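PDB 5ZHF: D-alanyl-D-alanine carboxypeptidase from Enterococcus faecalis V583, which cleaves the C-terminal D-alanine from peptidoglycan-derived pentapeptides ending in D-alanyl-D-alanine, as a zinc-dependent carboxypeptidase associated with vancomycin resistance. Local coordinates for residues 101-106 with 131-136; 137-142 with 191-196; 41-46 with 214-219. One frame throughout, in Å; residues are numbered along the deposited sequence.

In the fold
Interaction 2 is the buried one, close to the centre of the chain, and it is almost wholly polar: a zinc ion, a histidine-carboxylate bond and a salt bridge join the 137-142 turn to strand 193-196 of the four-stranded sheet. Interaction 1 lies nearer the surface, where one hydrogen bond from a side-chain amide and some apolar packing fasten the loop ahead of that turn to helix 100-116. The two touch through Gln103 and Ser138, so substrate-binding residues run on into the metal site. Interaction 3 is apolar surface packing of 41-46, near the start of the modelled chain, against the C-terminal helix 212-218; Arg195 of interaction 2 reaches it by hydrogen bonds to Ser42 O and Ile44 O.

Interaction 1: residues 101-106 with 131-136; sequences EKQQEI and WVAVPG
The side-chain amide of Gln103 is gripped at both ends. Its NE2 donates to Ala133 O at 2.9 Å, an almost straight bond (178° at the hydrogen) that lies in the amide plane of the glutamine, though it arrives tilted from the carbonyl plane of Ala133. At the other end OE1 accepts from Arg98 NH1 and, weakly, from Ser138 OG. With partners on both its nitrogen and its oxygen, the amide is held against flipping. CG is anti to the backbone N (chi1 -171°) and the chain then bends at chi2, which carries the amide off the helix and alongside the loop. On the way CG passes 3.9 Å from Pro135 CA, and NE2 lies 3.4 Å from Val132 CG1 as the two side chains run past each other in opposite senses.

Nearly one turn along the helix, Ile106 packs its CG2 branch on Val132 CG1 at 3.9 Å, the two side chains meeting at about a right angle, with Met107 and Lys110 also touching the valine. Pro135 CG sits against Gln104, 3.4 Å from its OE1 and 3.6 Å from its backbone N. Gln104 NE2 bonds instead to Asp108 OD1 on the same helix.

Gln103, Trp131, Val132 and Ala133 all bind substrate, so the contact fixes an irregular loop against helix 100-116 where both contribute to the peptide-binding site of this M15B carboxypeptidase, with zinc about 7 Å from the Gln103 side chain.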
loop_
_atom_site.group_PDB
_atom_site.type_symbol
_atom_site.label_atom_id
_atom_site.label_comp_id
_atom_site.label_asym_id
_atom_site.label_seq_id
_atom_site.Cartn_x
_atom_site.Cartn_y
_atom_site.Cartn_z
ATOM N N GLU A 101 -13.355 -10.918 0.016
ATOM C CA GLU A 101 -13.530 -11.604 -1.281
ATOM C C GLU A 101 -12.683 -10.959 -2.386
ATOM O O GLU A 101 -12.129 -11.680 -3.205
ATOM C CB GLU A 101 -15.009 -11.693 -1.701
ATOM C CG GLU A 101 -15.284 -12.330 -3.077
ATOM C CD GLU A 101 -14.736 -13.755 -3.267
ATOM O OE1 GLU A 101 -14.483 -14.459 -2.259
ATOM O OE2 GLU A 101 -14.584 -14.188 -4.440
ATOM N N LYS A 102 -12.602 -9.624 -2.422
ATOM C CA LYS A 102 -11.773 -8.956 -3.446
ATOM C C LYS A 102 -10.307 -9.359 -3.287
ATOM O O LYS A 102 -9.634 -9.714 -4.287
ATOM C CB LYS A 102 -11.930 -7.428 -3.413
ATOM C CG LYS A 102 -11.116 -6.655 -4.464
ATOM C CD LYS A 102 -11.415 -7.119 -5.894
ATOM C CE LYS A 102 -11.177 -6.072 -6.977
ATOM N NZ LYS A 102 -12.138 -6.238 -8.121
ATOM N N GLN A 103 -9.830 -9.355 -2.050
ATOM C CA GLN A 103 -8.452 -9.734 -1.758
ATOM C C GLN A 103 -8.168 -11.172 -2.209
ATOM O O GLN A 103 -7.128 -11.423 -2.827
ATOM C CB GLN A 103 -8.118 -9.573 -0.268
ATOM C CG GLN A 103 -6.646 -9.731 0.070
ATOM C CD GLN A 103 -5.728 -8.693 -0.568
ATOM O OE1 GLN A 103 -6.152 -7.596 -0.922
ATOM N NE2 GLN A 103 -4.444 -9.039 -0.695
ATOM N N GLN A 104 -9.090 -12.087 -1.897
ATOM C CA GLN A 104 -8.982 -13.491 -2.343
ATOM C C GLN A 104 -8.879 -13.574 -3.870
ATOM O O GLN A 104 -8.058 -14.312 -4.405
ATOM C CB GLN A 104 -10.195 -14.317 -1.871
ATOM C CG GLN A 104 -10.066 -15.810 -2.154
ATOM C CD GLN A 104 -9.028 -16.442 -1.269
ATOM O OE1 GLN A 104 -9.225 -16.530 -0.058
ATOM N NE2 GLN A 104 -7.890 -16.825 -1.848
ATOM N N GLU A 105 -9.712 -12.818 -4.569
ATOM C CA GLU A 105 -9.727 -12.847 -6.034
ATOM C C GLU A 105 -8.421 -12.321 -6.636
ATOM O O GLU A 105 -7.902 -12.887 -7.610
ATOM C CB GLU A 105 -10.923 -12.056 -6.573
ATOM C CG GLU A 105 -12.251 -12.727 -6.264
ATOM C CD GLU A 105 -13.471 -11.897 -6.618
ATOM O OE1 GLU A 105 -13.325 -10.826 -7.246
ATOM O OE2 GLU A 105 -14.591 -12.336 -6.269
ATOM N N ILE A 106 -7.918 -11.254 -6.059
ATOM C CA ILE A 106 -6.674 -10.703 -6.514
ATOM C C ILE A 106 -5.559 -11.699 -6.248
ATOM O O ILE A 106 -4.739 -11.890 -7.072
ATOM C CB ILE A 106 -6.398 -9.329 -5.899
ATOM C CG1 ILE A 106 -7.419 -8.360 -6.429
ATOM C CG2 ILE A 106 -4.995 -8.863 -6.222
ATOM C CD1 ILE A 106 -7.294 -6.972 -5.889
ATOM N N TRP A 131 3.804 -10.901 -3.296
ATOM C CA TRP A 131 3.133 -9.771 -3.947
ATOM C C TRP A 131 1.766 -9.408 -3.393
ATOM O O TRP A 131 1.447 -8.225 -3.267
ATOM C CB TRP A 131 2.949 -10.067 -5.445
ATOM C CG TRP A 131 4.239 -10.269 -6.189
ATOM C CD1 TRP A 131 4.768 -11.462 -6.575
ATOM C CD2 TRP A 131 5.153 -9.259 -6.640
ATOM N NE1 TRP A 131 5.957 -11.261 -7.238
ATOM C CE2 TRP A 131 6.221 -9.922 -7.283
ATOM C CE3 TRP A 131 5.187 -7.857 -6.542
ATOM C CZ2 TRP A 131 7.300 -9.228 -7.861
ATOM C CZ3 TRP A 131 6.261 -7.171 -7.096
ATOM C CH2 TRP A 131 7.306 -7.867 -7.751
ATOM N N VAL A 132 0.942 -10.410 -3.096
ATOM C CA VAL A 132 -0.453 -10.205 -2.711
ATOM C C VAL A 132 -0.680 -10.977 -1.424
ATOM O O VAL A 132 -0.432 -12.181 -1.368
ATOM C CB VAL A 132 -1.431 -10.725 -3.783
ATOM C CG1 VAL A 132 -2.885 -10.452 -3.381
ATOM C CG2 VAL A 132 -1.140 -10.103 -5.155
ATOM N N ALA A 133 -1.194 -10.290 -0.413
ATOM C CA ALA A 133 -1.357 -10.873 0.910
ATOM C C ALA A 133 -2.565 -11.811 0.970
ATOM O O ALA A 133 -3.550 -11.623 0.229
ATOM C CB ALA A 133 -1.477 -9.756 1.929
ATOM N N VAL A 134 -2.512 -12.826 1.840
ATOM C CA VAL A 134 -3.682 -13.692 2.016
ATOM C C VAL A 134 -4.774 -12.847 2.655
ATOM O O VAL A 134 -4.469 -11.949 3.454
ATOM C CB VAL A 134 -3.423 -14.998 2.842
ATOM C CG1 VAL A 134 -2.254 -15.802 2.267
ATOM C CG2 VAL A 134 -3.219 -14.724 4.317
ATOM N N PRO A 135 -6.040 -13.119 2.320
ATOM C CA PRO A 135 -7.089 -12.322 2.956
ATOM C C PRO A 135 -6.984 -12.292 4.479
ATOM O O PRO A 135 -6.664 -13.301 5.126
ATOM C CB PRO A 135 -8.378 -12.999 2.482
ATOM C CG PRO A 135 -8.002 -13.610 1.185
ATOM C CD PRO A 135 -6.617 -14.117 1.400
ATOM N N GLY A 136 -7.205 -11.105 5.029
ATOM C CA GLY A 136 -7.011 -10.834 6.446
ATOM C C GLY A 136 -5.674 -10.245 6.804
ATOM O O GLY A 136 -5.505 -9.784 7.927
#

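Interaction 2: residues 137-142 with 191-196; sequences TSEHQL and PWHYRY. With ZN (zinc ion), chain C.
A short 3-10 turn, 139-141, faces strand 193-196 with no backbone hydrogen bond between them; their closest CA atoms, those of Glu139 and Arg195, stand 7.7 Å apart, leaving the side chains to span the gap. Ser138 opens the turn, its OG accepting from His140 N in an ST turn, while Leu142 N bonds to Glu139 O. On the strand, His193 and Arg195 both direct their CB toward the turn.

The zinc ion joins the two. His140 NE2 binds it at 2.1 Å and His193 ND1 at 2.0 Å; the two nitrogens are adjacent ligands, their side chains coming in from opposite ends, ring planes nearly perpendicular (84°). Asp147 and a water at 2.2 Å complete the site; Trp192 NE1 donates to this water over a rather long 3.3 Å. Behind each ring stands a second-shell acceptor. His140 ND1 bonds to Gly96 O, and His193 NE2 donates to Glu139 OE1 at 2.8 Å, in the ring plane and on the anti side of the carboxylate, which itself lies nearly coplanar with the ring. Together with the zinc bond it fixes the ring's rotation, and it would be expected to strengthen ND1 as a ligand.

Glu139 OE2 forms a salt bridge with Arg195: NH1 is 2.9 Å away and comes from above the carboxylate plane, while Arg176 makes a second salt bridge to the same oxygen. The arginine bends at chi2 (61°), carrying its CG and CD across the carboxylate, close to OE2, and Leu142 CD1 sits over one face of its guanidinium.

Two histidines and an aspartate around one zinc, beside Glu190 as the inferred proton donor and acceptor, make up the metal site of the M15 peptidases.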
loop_
_atom_site.group_PDB
_atom_site.type_symbol
_atom_site.label_atom_id
_atom_site.label_comp_id
_atom_site.label_asym_id
_atom_site.label_seq_id
_atom_site.Cartn_x
_atom_site.Cartn_y
_atom_site.Cartn_z
ATOM N N THR A 137 -4.707 -10.258 5.871
ATOM C CA THR A 137 -3.381 -9.750 6.132
ATOM C C THR A 137 -2.958 -8.660 5.157
ATOM O O THR A 137 -1.791 -8.305 5.145
ATOM C CB THR A 137 -2.326 -10.885 6.108
ATOM O OG1 THR A 137 -2.210 -11.444 4.789
ATOM C CG2 THR A 137 -2.722 -11.982 7.069
ATOM N N SER A 138 -3.907 -8.097 4.386
ATOM C CA SER A 138 -3.596 -6.992 3.474
ATOM C C SER A 138 -3.907 -5.667 4.132
ATOM O O SER A 138 -4.985 -5.496 4.689
ATOM C CB SER A 138 -4.453 -7.051 2.210
ATOM O OG SER A 138 -4.122 -5.942 1.379
ATOM N N GLU A 139 -3.005 -4.700 3.993
ATOM C CA GLU A 139 -3.299 -3.348 4.378
ATOM C C GLU A 139 -4.478 -2.785 3.596
ATOM O O GLU A 139 -5.098 -1.835 4.044
ATOM C CB GLU A 139 -2.119 -2.415 4.148
ATOM C CG GLU A 139 -0.941 -2.646 5.051
ATOM C CD GLU A 139 0.112 -1.580 4.901
ATOM O OE1 GLU A 139 0.297 -1.028 3.784
ATOM O OE2 GLU A 139 0.765 -1.267 5.913
ATOM N N HIS A 140 -4.765 -3.315 2.413
ATOM C CA HIS A 140 -5.913 -2.816 1.672
ATOM C C HIS A 140 -7.215 -3.030 2.407
ATOM O O HIS A 140 -8.158 -2.287 2.213
ATOM C CB HIS A 140 -5.977 -3.375 0.263
ATOM C CG HIS A 140 -4.937 -2.801 -0.645
ATOM N ND1 HIS A 140 -5.134 -1.623 -1.333
ATOM C CD2 HIS A 140 -3.686 -3.224 -0.962
ATOM C CE1 HIS A 140 -4.051 -1.344 -2.042
ATOM N NE2 HIS A 140 -3.158 -2.295 -1.836
ATOM N N GLN A 141 -7.263 -4.021 3.276
ATOM C CA GLN A 141 -8.463 -4.255 4.058
ATOM C C GLN A 141 -8.618 -3.294 5.258
ATOM O O GLN A 141 -9.655 -3.305 5.929
ATOM C CB GLN A 141 -8.502 -5.709 4.491
ATOM C CG GLN A 141 -8.549 -6.677 3.326
ATOM C CD GLN A 141 -8.472 -8.105 3.774
ATOM O OE1 GLN A 141 -7.393 -8.716 3.738
ATOM N NE2 GLN A 141 -9.610 -8.645 4.262
ATOM N N LEU A 142 -7.613 -2.466 5.522
ATOM C CA LEU A 142 -7.741 -1.400 6.518
ATOM C C LEU A 142 -8.417 -0.162 5.997
ATOM O O LEU A 142 -8.973 0.615 6.781
ATOM C CB LEU A 142 -6.376 -0.961 7.039
ATOM C CG LEU A 142 -5.558 -1.971 7.828
ATOM C CD1 LEU A 142 -4.101 -1.524 7.937
ATOM C CD2 LEU A 142 -6.203 -2.161 9.187
ATOM N N PRO A 191 6.348 -0.355 -5.882
ATOM C CA PRO A 191 6.515 1.104 -5.803
ATOM C C PRO A 191 5.221 1.909 -5.910
ATOM O O PRO A 191 5.245 3.126 -5.761
ATOM C CB PRO A 191 7.451 1.417 -6.989
ATOM C CG PRO A 191 7.237 0.295 -7.931
ATOM C CD PRO A 191 7.031 -0.914 -7.073
ATOM N N TRP A 192 4.110 1.207 -6.184
ATOM C CA TRP A 192 2.749 1.757 -6.172
ATOM C C TRP A 192 2.064 1.772 -4.797
ATOM O O TRP A 192 1.098 2.514 -4.627
ATOM C CB TRP A 192 1.850 0.954 -7.132
ATOM C CG TRP A 192 1.911 -0.501 -6.919
ATOM C CD1 TRP A 192 1.179 -1.244 -6.038
ATOM C CD2 TRP A 192 2.783 -1.434 -7.586
ATOM N NE1 TRP A 192 1.538 -2.550 -6.112
ATOM C CE2 TRP A 192 2.523 -2.701 -7.050
ATOM C CE3 TRP A 192 3.761 -1.312 -8.573
ATOM C CZ2 TRP A 192 3.189 -3.855 -7.488
ATOM C CZ3 TRP A 192 4.433 -2.457 -8.997
ATOM C CH2 TRP A 192 4.130 -3.705 -8.468
ATOM N N HIS A 193 2.515 0.944 -3.852
ATOM C CA HIS A 193 1.713 0.688 -2.628
ATOM C C HIS A 193 2.147 1.636 -1.487
ATOM O O HIS A 193 3.245 1.502 -0.941
ATOM C CB HIS A 193 1.813 -0.769 -2.202
ATOM C CG HIS A 193 0.999 -1.105 -0.996
ATOM N ND1 HIS A 193 -0.140 -1.880 -1.046
ATOM C CD2 HIS A 193 1.165 -0.760 0.303
ATOM C CE1 HIS A 193 -0.625 -2.016 0.176
ATOM N NE2 HIS A 193 0.162 -1.362 1.016
ATOM N N TYR A 194 1.268 2.589 -1.166
ATOM C CA TYR A 194 1.485 3.622 -0.149
ATOM C C TYR A 194 0.508 3.461 1.028
ATOM O O TYR A 194 -0.688 3.202 0.835
ATOM C CB TYR A 194 1.456 5.032 -0.782
ATOM C CG TYR A 194 2.807 5.283 -1.408
ATOM C CD1 TYR A 194 3.164 4.691 -2.618
ATOM C CD2 TYR A 194 3.791 6.011 -0.725
ATOM C CE1 TYR A 194 4.447 4.869 -3.156
ATOM C CE2 TYR A 194 5.060 6.182 -1.241
ATOM C CZ TYR A 194 5.404 5.591 -2.448
ATOM O OH TYR A 194 6.691 5.771 -2.897
ATOM N N ARG A 195 1.057 3.593 2.242
ATOM C CA ARG A 195 0.332 3.341 3.506
ATOM C C ARG A 195 0.321 4.619 4.308
ATOM O O ARG A 195 1.372 5.250 4.489
ATOM C CB ARG A 195 1.043 2.230 4.290
ATOM C CG ARG A 195 0.722 2.113 5.775
ATOM C CD ARG A 195 -0.741 1.828 6.068
ATOM N NE ARG A 195 -0.958 2.076 7.489
ATOM C CZ ARG A 195 -0.801 1.211 8.471
ATOM N NH1 ARG A 195 -0.507 -0.066 8.239
ATOM N NH2 ARG A 195 -1.000 1.632 9.726
ATOM N N TYR A 196 -0.860 5.010 4.782
ATOM C CA TYR A 196 -0.970 6.152 5.664
ATOM C C TYR A 196 -0.590 5.747 7.096
ATOM O O TYR A 196 -1.212 4.849 7.677
ATOM C CB TYR A 196 -2.380 6.706 5.695
ATOM C CG TYR A 196 -2.468 7.959 6.543
ATOM C CD1 TYR A 196 -2.014 9.182 6.061
ATOM C CD2 TYR A 196 -2.946 7.898 7.862
ATOM C CE1 TYR A 196 -2.083 10.333 6.836
ATOM C CE2 TYR A 196 -3.018 9.045 8.646
ATOM C CZ TYR A 196 -2.589 10.246 8.145
ATOM O OH TYR A 196 -2.676 11.395 8.908
HETATM ZN ZN ZN C . -1.215 -2.463 -2.630
HETATM O O HOH W 1 -0.149 -4.072 -3.724
#

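Interaction 3: residues 41-46 with 214-219; sequences WSLILV and EYLNTE
Leu216 reaches from helix 212-218 to Leu43 and Leu45. Its CB stays close to the helix and makes no near approach to the other segment. CG stands beside the backbone N (chi1 -65°), and from there the two methyls fork. CD1 goes deepest, lying 3.7 Å from Leu43 O and 3.7 Å from Leu45 CB, with the remaining side-chain carbons of Leu45 gathered round it at slightly greater distance. CD2 stays on the Leu43 side, 4.2 Å from Leu43 CB. Leu45 and Leu216 lie alongside one another, pointing opposite ways.

Leu43 extends the patch along the helix. Its CD2 meets Tyr215 CE2 at 4.1 Å, the leucine crossing the tyrosine at about a right angle, and both of these side chains also touch Ala201 on helix 199-208. Leu212 and Glu213 add to the surroundings of Leu45.

No hydrogen bond crosses between the segments. Between them, the run near the start of the modelled chain and the last helix therefore rely on van der Waals packing of leucines and Tyr215, one methyl resting on a carbonyl oxygen, without the directional bonds that would fix one exact alignment.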
loop_
_atom_site.group_PDB
_atom_site.type_symbol
_atom_site.label_atom_id
_atom_site.label_comp_id
_atom_site.label_asym_id
_atom_site.label_seq_id
_atom_site.Cartn_x
_atom_site.Cartn_y
_atom_site.Cartn_z
ATOM N N TRP A 41 -3.834 4.838 16.288
ATOM C CA TRP A 41 -4.690 4.222 15.277
ATOM C C TRP A 41 -3.991 4.084 13.917
ATOM O O TRP A 41 -4.146 3.066 13.275
ATOM C CB TRP A 41 -6.003 5.011 15.099
ATOM C CG TRP A 41 -5.798 6.332 14.472
ATOM C CD1 TRP A 41 -5.423 7.474 15.084
ATOM C CD2 TRP A 41 -5.920 6.646 13.081
ATOM N NE1 TRP A 41 -5.289 8.482 14.183
ATOM C CE2 TRP A 41 -5.583 8.002 12.935
ATOM C CE3 TRP A 41 -6.262 5.906 11.952
ATOM C CZ2 TRP A 41 -5.609 8.659 11.700
ATOM C CZ3 TRP A 41 -6.282 6.565 10.720
ATOM C CH2 TRP A 41 -5.941 7.907 10.608
ATOM N N SER A 42 -3.182 5.066 13.553
ATOM C CA SER A 42 -2.595 5.121 12.189
ATOM C C SER A 42 -1.341 4.262 12.089
ATOM O O SER A 42 -0.767 4.104 11.004
ATOM C CB SER A 42 -2.307 6.555 11.771
ATOM O OG SER A 42 -1.325 7.194 12.577
ATOM N N LEU A 43 -0.906 3.715 13.221
ATOM C CA LEU A 43 0.305 2.899 13.264
ATOM C C LEU A 43 0.007 1.405 13.372
ATOM O O LEU A 43 0.936 0.608 13.586
ATOM C CB LEU A 43 1.195 3.344 14.430
ATOM C CG LEU A 43 1.980 4.625 14.237
ATOM C CD1 LEU A 43 2.772 4.903 15.514
ATOM C CD2 LEU A 43 2.911 4.533 13.036
ATOM N N ILE A 44 -1.252 1.007 13.192
ATOM C CA ILE A 44 -1.623 -0.385 13.212
ATOM C C ILE A 44 -0.791 -1.228 12.223
ATOM O O ILE A 44 -0.587 -0.827 11.077
ATOM C CB ILE A 44 -3.144 -0.596 13.004
ATOM C CG1 ILE A 44 -3.504 -2.063 13.267
ATOM C CG2 ILE A 44 -3.605 -0.122 11.628
ATOM C CD1 ILE A 44 -5.000 -2.339 13.301
ATOM N N LEU A 45 -0.244 -2.333 12.716
ATOM C CA LEU A 45 0.569 -3.220 11.912
ATOM C C LEU A 45 -0.265 -4.356 11.349
ATOM O O LEU A 45 -0.854 -5.144 12.101
ATOM C CB LEU A 45 1.733 -3.754 12.751
ATOM C CG LEU A 45 2.752 -4.620 12.001
ATOM C CD1 LEU A 45 3.343 -3.871 10.808
ATOM C CD2 LEU A 45 3.867 -5.080 12.932
ATOM N N VAL A 46 -0.326 -4.446 10.008
ATOM C CA VAL A 46 -0.986 -5.551 9.317
ATOM C C VAL A 46 0.018 -6.179 8.357
ATOM O O VAL A 46 0.553 -5.514 7.473
ATOM C CB VAL A 46 -2.266 -5.117 8.560
ATOM C CG1 VAL A 46 -2.839 -6.261 7.734
ATOM C CG2 VAL A 46 -3.293 -4.627 9.568
ATOM N N GLU A 214 10.312 -2.112 11.332
ATOM C CA GLU A 214 11.513 -1.604 12.032
ATOM C C GLU A 214 11.175 -0.432 12.923
ATOM O O GLU A 214 11.625 -0.370 14.079
ATOM C CB GLU A 214 12.575 -1.140 11.033
ATOM C CG GLU A 214 13.253 -2.244 10.270
ATOM C CD GLU A 214 14.226 -1.700 9.233
ATOM O OE1 GLU A 214 13.790 -0.939 8.350
ATOM O OE2 GLU A 214 15.430 -2.020 9.298
ATOM N N TYR A 215 10.378 0.501 12.387
ATOM C CA TYR A 215 9.965 1.674 13.140
ATOM C C TYR A 215 9.236 1.275 14.420
ATOM O O TYR A 215 9.536 1.791 15.512
ATOM C CB TYR A 215 9.058 2.563 12.288
ATOM C CG TYR A 215 8.595 3.811 12.988
ATOM C CD1 TYR A 215 9.474 4.865 13.212
ATOM C CD2 TYR A 215 7.283 3.940 13.433
ATOM C CE1 TYR A 215 9.054 6.013 13.836
ATOM C CE2 TYR A 215 6.862 5.085 14.078
ATOM C CZ TYR A 215 7.751 6.119 14.258
ATOM O OH TYR A 215 7.366 7.272 14.874
ATOM N N LEU A 216 8.273 0.376 14.276
ATOM C CA LEU A 216 7.479 -0.085 15.408
ATOM C C LEU A 216 8.329 -0.856 16.407
ATOM O O LEU A 216 8.176 -0.656 17.603
ATOM C CB LEU A 216 6.291 -0.928 14.962
ATOM C CG LEU A 216 5.263 -0.138 14.141
ATOM C CD1 LEU A 216 4.201 -1.074 13.592
ATOM C CD2 LEU A 216 4.659 1.021 14.937
ATOM N N ASN A 217 9.221 -1.714 15.910
ATOM C CA ASN A 217 10.135 -2.477 16.777
ATOM C C ASN A 217 11.020 -1.522 17.584
ATOM O O ASN A 217 11.149 -1.681 18.801
ATOM C CB ASN A 217 10.974 -3.466 15.950
ATOM C CG ASN A 217 11.909 -4.313 16.809
ATOM O OD1 ASN A 217 11.461 -5.166 17.575
ATOM N ND2 ASN A 217 13.209 -4.079 16.682
ATOM N N THR A 218 11.590 -0.516 16.924
ATOM C CA THR A 218 12.470 0.465 17.581
ATOM C C THR A 218 11.757 1.310 18.633
ATOM O O THR A 218 12.382 1.708 19.606
ATOM C CB THR A 218 13.185 1.373 16.556
ATOM O OG1 THR A 218 13.979 0.557 15.690
ATOM C CG2 THR A 218 14.102 2.401 17.240
ATOM N N GLU A 219 10.462 1.569 18.453
ATOM C CA GLU A 219 9.644 2.185 19.514
ATOM C C GLU A 219 9.395 1.280 20.744
ATOM O O GLU A 219 8.935 1.772 21.774
ATOM C CB GLU A 219 8.301 2.675 18.957
ATOM C CG GLU A 219 8.404 3.920 18.086
ATOM C CD GLU A 219 7.150 4.770 18.141
ATOM O OE1 GLU A 219 6.042 4.224 17.936
ATOM O OE2 GLU A 219 7.276 5.988 18.394
#